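PDB 4MF4: HpcH/HpaI aldolase/citrate lyase family protein from Burkholderia cenocepacia, which belongs to the HpcH/HpaI aldolase/citrate lyase family and folds as a TIM barrel that packs with other copies of itself into a larger assembly. Local coordinates for residues A[29-34]-A[48-53]; A[80-85]-A[103-108]. All coordinates share one frame; numbering follows the deposited sequence.

Contact 1: A[29-34]-A[48-53]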
# COMPACT_ATOMS: atom_id res chain seq x y z
N GLY A 29 -25.22 -10.77 -11.43
CA GLY A 29 -24.09 -10.24 -10.67
C GLY A 29 -22.83 -10.97 -11.04
O GLY A 29 -22.86 -12.03 -11.67
N LEU A 30 -21.70 -10.40 -10.65
CA LEU A 30 -20.43 -11.06 -10.82
C LEU A 30 -19.72 -10.95 -9.45
O LEU A 30 -19.83 -9.90 -8.83
CB LEU A 30 -19.67 -10.28 -11.89
CG LEU A 30 -18.42 -10.85 -12.52
CD1 LEU A 30 -18.71 -12.18 -13.28
CD2 LEU A 30 -17.84 -9.79 -13.46
N TRP A 31 -19.05 -12.02 -9.01
CA TRP A 31 -18.25 -12.05 -7.80
C TRP A 31 -16.88 -11.45 -8.08
O TRP A 31 -16.23 -11.81 -9.09
CB TRP A 31 -18.03 -13.51 -7.36
CG TRP A 31 -18.06 -13.69 -5.92
CD1 TRP A 31 -17.01 -13.98 -5.10
CD2 TRP A 31 -19.23 -13.63 -5.09
NE1 TRP A 31 -17.47 -14.09 -3.80
CE2 TRP A 31 -18.82 -13.87 -3.78
CE3 TRP A 31 -20.58 -13.38 -5.33
CZ2 TRP A 31 -19.70 -13.89 -2.71
CZ3 TRP A 31 -21.46 -13.38 -4.27
CH2 TRP A 31 -21.03 -13.63 -2.98
N LEU A 32 -16.45 -10.54 -7.20
CA LEU A 32 -15.14 -9.94 -7.33
C LEU A 32 -14.23 -10.46 -6.23
O LEU A 32 -14.33 -10.01 -5.09
CB LEU A 32 -15.21 -8.41 -7.28
CG LEU A 32 -16.16 -7.70 -8.24
CD1 LEU A 32 -16.06 -6.20 -8.00
CD2 LEU A 32 -15.87 -8.04 -9.68
N SER A 33 -13.35 -11.39 -6.60
CA SER A 33 -12.35 -12.04 -5.74
C SER A 33 -10.91 -11.52 -5.90
O SER A 33 -10.07 -11.72 -5.01
CB SER A 33 -12.29 -13.55 -6.05
OG SER A 33 -13.57 -14.14 -5.93
N LEU A 34 -10.59 -10.87 -7.03
CA LEU A 34 -9.20 -10.54 -7.33
C LEU A 34 -8.65 -9.40 -6.47
O LEU A 34 -7.41 -9.26 -6.35
CB LEU A 34 -9.02 -10.19 -8.83
CG LEU A 34 -9.16 -11.30 -9.89
CD1 LEU A 34 -9.27 -10.63 -11.28
CD2 LEU A 34 -7.96 -12.23 -9.78
N TYR A 48 -23.33 -5.83 -15.83
CA TYR A 48 -24.01 -6.60 -14.76
C TYR A 48 -24.89 -5.66 -13.92
O TYR A 48 -24.60 -4.46 -13.77
CB TYR A 48 -23.00 -7.32 -13.88
CG TYR A 48 -22.46 -8.55 -14.54
CD1 TYR A 48 -21.47 -8.47 -15.48
CD2 TYR A 48 -22.94 -9.80 -14.21
CE1 TYR A 48 -21.02 -9.62 -16.16
CE2 TYR A 48 -22.49 -10.95 -14.83
CZ TYR A 48 -21.54 -10.85 -15.80
OH TYR A 48 -21.06 -12.00 -16.37
N ASP A 49 -25.97 -6.21 -13.38
CA ASP A 49 -26.83 -5.43 -12.44
C ASP A 49 -26.13 -5.18 -11.09
O ASP A 49 -26.34 -4.13 -10.46
CB ASP A 49 -28.15 -6.15 -12.26
CG ASP A 49 -28.83 -6.40 -13.60
OD1 ASP A 49 -29.03 -5.38 -14.31
OD2 ASP A 49 -29.09 -7.58 -13.98
N TRP A 50 -25.32 -6.14 -10.63
CA TRP A 50 -24.59 -5.96 -9.36
C TRP A 50 -23.23 -6.59 -9.42
O TRP A 50 -23.00 -7.48 -10.23
CB TRP A 50 -25.42 -6.48 -8.17
CG TRP A 50 -25.84 -7.89 -8.28
CD1 TRP A 50 -26.86 -8.40 -9.05
CD2 TRP A 50 -25.26 -9.01 -7.61
NE1 TRP A 50 -26.93 -9.77 -8.91
CE2 TRP A 50 -25.96 -10.16 -8.03
CE3 TRP A 50 -24.20 -9.14 -6.71
CZ2 TRP A 50 -25.65 -11.43 -7.56
CZ3 TRP A 50 -23.92 -10.41 -6.22
CH2 TRP A 50 -24.64 -11.55 -6.68
N LEU A 51 -22.31 -6.12 -8.57
CA LEU A 51 -20.98 -6.68 -8.44
C LEU A 51 -20.67 -6.88 -6.97
O LEU A 51 -20.94 -6.00 -6.17
CB LEU A 51 -19.93 -5.73 -9.03
CG LEU A 51 -20.03 -5.37 -10.51
CD1 LEU A 51 -19.03 -4.27 -10.88
CD2 LEU A 51 -19.73 -6.57 -11.36
N CYS A 52 -20.15 -8.04 -6.59
CA CYS A 52 -19.94 -8.35 -5.15
C CYS A 52 -18.47 -8.27 -4.74
O CYS A 52 -17.65 -9.01 -5.28
CB CYS A 52 -20.49 -9.72 -4.77
SG CYS A 52 -20.44 -10.00 -2.99
N ILE A 53 -18.16 -7.37 -3.83
CA ILE A 53 -16.81 -7.30 -3.24
C ILE A 53 -16.81 -8.23 -2.05
O ILE A 53 -17.45 -7.97 -1.05
CB ILE A 53 -16.46 -5.86 -2.83
CG1 ILE A 53 -16.48 -4.93 -4.04
CG2 ILE A 53 -15.08 -5.78 -2.15
CD1 ILE A 53 -16.69 -3.49 -3.63
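The CA of Gly29 sits over the face of the Trp50 indole. It lies 3.3 Å from the centroid of the five-membered ring of Trp50, in a close CH-pi contact. Trp50 reaches this place because CG stands between its own backbone N and carbonyl carbon (chi1 56°), which folds the ring back over the neighbouring strand. Glycine has no side chain here, so the indole can come down onto the main chain. Trp50 NE1 is hydrogen-bonded to Leu27 O.

The two strands run parallel, and three backbone hydrogen bonds join them. Leu30 N gives to Trp50 O, Cys52 N to Leu30 O at 2.9 Å, and Leu32 N to Cys52 O at 2.7 Å. On the face that carries Trp31 and Trp50, Cys52 SG lies over the six-membered ring of Trp31, 3.8 Å from its centroid and 16° off the normal. This is a sulfur-aromatic contact. The rim of the same indole, CZ3 of Trp31, reaches the edge of the Trp50 ring.

The other face carries Leu30, Leu32, Leu51 and Ile53. Leu30 CB stands over the centre of the Tyr48 ring at 4.0 Å, and Leu51 CD2 touches the same CB at 3.7 Å. The side chains meet less closely toward the C-terminal end, where Leu32 CD1 is 4.2 Å from Ile53 CG1. Beyond it Ser33, partly exposed, turns away from strand 50-53.

These are the first two strands of the TIM barrel, joined through helix 37-43. The Trp face looks into the barrel. Leu51 and Ile53 pack on helix 62-73, and Leu30 on helix 252-268. Tyr48 OH bonds to Thr260 O of a second subunit. Strands 246-251 and 80-84 flank the pair.

Contact 2: A[80-85]-A[103-108]. With EDO (1,2-ethanediol), chain G.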
# COMPACT_ATOMS: atom_id res chain seq x y z
N GLU A 80 -24.70 -2.06 -9.26
CA GLU A 80 -24.85 -1.77 -7.86
C GLU A 80 -23.85 -2.65 -7.11
O GLU A 80 -23.88 -3.85 -7.25
CB GLU A 80 -26.28 -2.10 -7.42
CG GLU A 80 -27.32 -1.09 -7.90
CD GLU A 80 -27.53 0.06 -6.89
OE1 GLU A 80 -26.92 0.01 -5.80
OE2 GLU A 80 -28.38 0.95 -7.17
N PRO A 81 -22.94 -2.06 -6.33
CA PRO A 81 -22.08 -2.89 -5.48
C PRO A 81 -22.81 -3.59 -4.32
O PRO A 81 -23.76 -3.04 -3.68
CB PRO A 81 -21.04 -1.90 -4.92
CG PRO A 81 -21.53 -0.55 -5.26
CD PRO A 81 -22.80 -0.63 -6.04
N VAL A 82 -22.37 -4.80 -4.05
CA VAL A 82 -22.79 -5.57 -2.89
C VAL A 82 -21.49 -5.92 -2.14
O VAL A 82 -20.46 -6.25 -2.79
CB VAL A 82 -23.50 -6.86 -3.38
CG1 VAL A 82 -23.82 -7.78 -2.22
CG2 VAL A 82 -24.77 -6.51 -4.17
N VAL A 83 -21.52 -5.85 -0.81
CA VAL A 83 -20.37 -6.29 -0.01
C VAL A 83 -20.72 -7.52 0.80
O VAL A 83 -21.72 -7.50 1.55
CB VAL A 83 -19.81 -5.15 0.91
CG1 VAL A 83 -18.76 -5.68 1.88
CG2 VAL A 83 -19.21 -4.04 0.08
N ARG A 84 -19.98 -8.62 0.65
CA ARG A 84 -20.15 -9.74 1.61
C ARG A 84 -19.18 -9.59 2.78
O ARG A 84 -17.96 -9.72 2.57
CB ARG A 84 -19.96 -11.11 0.99
CG ARG A 84 -20.00 -12.21 2.07
CD ARG A 84 -20.30 -13.58 1.51
NE ARG A 84 -19.14 -14.13 0.83
CZ ARG A 84 -19.05 -15.36 0.32
NH1 ARG A 84 -20.09 -16.22 0.35
NH2 ARG A 84 -17.93 -15.73 -0.26
N VAL A 85 -19.71 -9.33 3.99
CA VAL A 85 -18.86 -9.12 5.15
C VAL A 85 -18.31 -10.46 5.63
O VAL A 85 -18.85 -11.52 5.28
CB VAL A 85 -19.55 -8.34 6.30
CG1 VAL A 85 -19.98 -6.96 5.83
CG2 VAL A 85 -20.72 -9.11 6.91
N THR A 103 -25.72 -2.33 0.14
CA THR A 103 -26.27 -3.68 0.11
C THR A 103 -25.21 -4.62 0.70
O THR A 103 -24.06 -4.66 0.24
CB THR A 103 -26.67 -4.12 -1.31
OG1 THR A 103 -27.59 -3.19 -1.90
CG2 THR A 103 -27.26 -5.50 -1.29
N LEU A 104 -25.58 -5.33 1.74
CA LEU A 104 -24.67 -6.20 2.46
C LEU A 104 -25.15 -7.64 2.41
O LEU A 104 -26.38 -7.90 2.53
CB LEU A 104 -24.62 -5.79 3.91
CG LEU A 104 -23.95 -4.49 4.27
CD1 LEU A 104 -23.77 -4.42 5.78
CD2 LEU A 104 -22.65 -4.33 3.52
N MET A 105 -24.21 -8.56 2.22
CA MET A 105 -24.49 -9.97 2.30
C MET A 105 -23.86 -10.53 3.58
O MET A 105 -22.66 -10.32 3.83
CB MET A 105 -23.96 -10.74 1.09
CG MET A 105 -24.38 -12.21 1.11
SD MET A 105 -23.79 -13.16 -0.29
CE MET A 105 -24.28 -12.15 -1.66
N PHE A 106 -24.65 -11.24 4.38
CA PHE A 106 -24.17 -11.90 5.62
C PHE A 106 -24.04 -13.42 5.41
O PHE A 106 -25.02 -14.10 5.01
CB PHE A 106 -25.15 -11.61 6.75
CG PHE A 106 -25.16 -10.20 7.19
CD1 PHE A 106 -25.89 -9.25 6.49
CD2 PHE A 106 -24.39 -9.81 8.27
CE1 PHE A 106 -25.90 -7.93 6.92
CE2 PHE A 106 -24.38 -8.51 8.69
CZ PHE A 106 -25.15 -7.55 8.00
N PRO A 107 -22.86 -13.97 5.66
CA PRO A 107 -22.63 -15.39 5.52
C PRO A 107 -23.27 -16.15 6.67
O PRO A 107 -23.60 -15.57 7.69
CB PRO A 107 -21.11 -15.53 5.61
CG PRO A 107 -20.60 -14.33 6.27
CD PRO A 107 -21.65 -13.23 6.11
N CYS A 108 -23.38 -17.45 6.53
CA CYS A 108 -23.70 -18.26 7.71
C CYS A 108 -24.91 -17.78 8.52
O CYS A 108 -24.79 -17.62 9.74
CB CYS A 108 -22.51 -18.22 8.71
SG CYS A 108 -20.84 -18.59 8.13
C1 EDO G . -19.98 -17.59 -3.09
O1 EDO G . -20.94 -18.55 -2.62
C2 EDO G . -18.55 -18.12 -3.12
O2 EDO G . -18.03 -18.13 -1.78
O HOH W 1 -26.09 -1.69 -3.76
O HOH W 2 -22.92 -2.33 -1.30
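Arg84 lays its aliphatic stem across Met105, with CD of Arg84 3.9 Å from SD of Met105. The two side chains share one face of the sheet. CG of Arg84 is anti to its N (chi1 173°), and a bend at chi3 (75°) turns the rest of the chain. NH2 of Arg84 then donates to O2 of a 1,2-ethanediol at 2.8 Å, in the plane of the guanidinium. NE is salt-bridged to Asp54 and NH1 is bonded to Gln164, so several partners fix the group's rotation.

Three backbone bonds hold the parallel strands. Val83 N gives to Thr103 O at 3.0 Å, Met105 N to Val83 O at 2.8 Å, and Val85 N to Met105 O at 3.1 Å. On the opposite face Leu104 CD2 packs against Val83 CB at 3.9 Å. Val85 CG2 meets CD2 of the Phe106 ring at 4.0 Å.

At the N-terminal end water takes part. One molecule donates to Glu80 OE1 and Pro81 O and accepts from Thr103 OG1. Thr103 OG1 is also hydrogen-bonded to Asn14 ND2. A second water links Pro81 O to Thr103 N at the point where the strands begin to pair.

The pair forms strands three and four of the barrel, a beta-alpha-beta unit whose strands are connected through helix 90-98. That helix packs on Leu104 and Phe106. Leu16 of helix 15-22 packs on Val82 and Thr103, and strands 50-54 and 160-165 lie on either side.

In the fold
Contact 1 comes first along the chain and closes before contact 2 opens. Their centres are about 10 Å apart. Both are parallel strand pairs of the same eight-stranded barrel, and together they supply its first four strands in order, each pair spanned by its own helix. Strands 50-54 and 80-84 are neighbours, so the two contacts join directly. Probable hydrogen bonds run from Ile53 N to Val82 O and from Val82 N to Leu51 O. Inside the barrel, Trp31 CZ2 packs on Arg84 CZ. Contacts 1 and 2 thus make half of the barrel wall one continuous sheet.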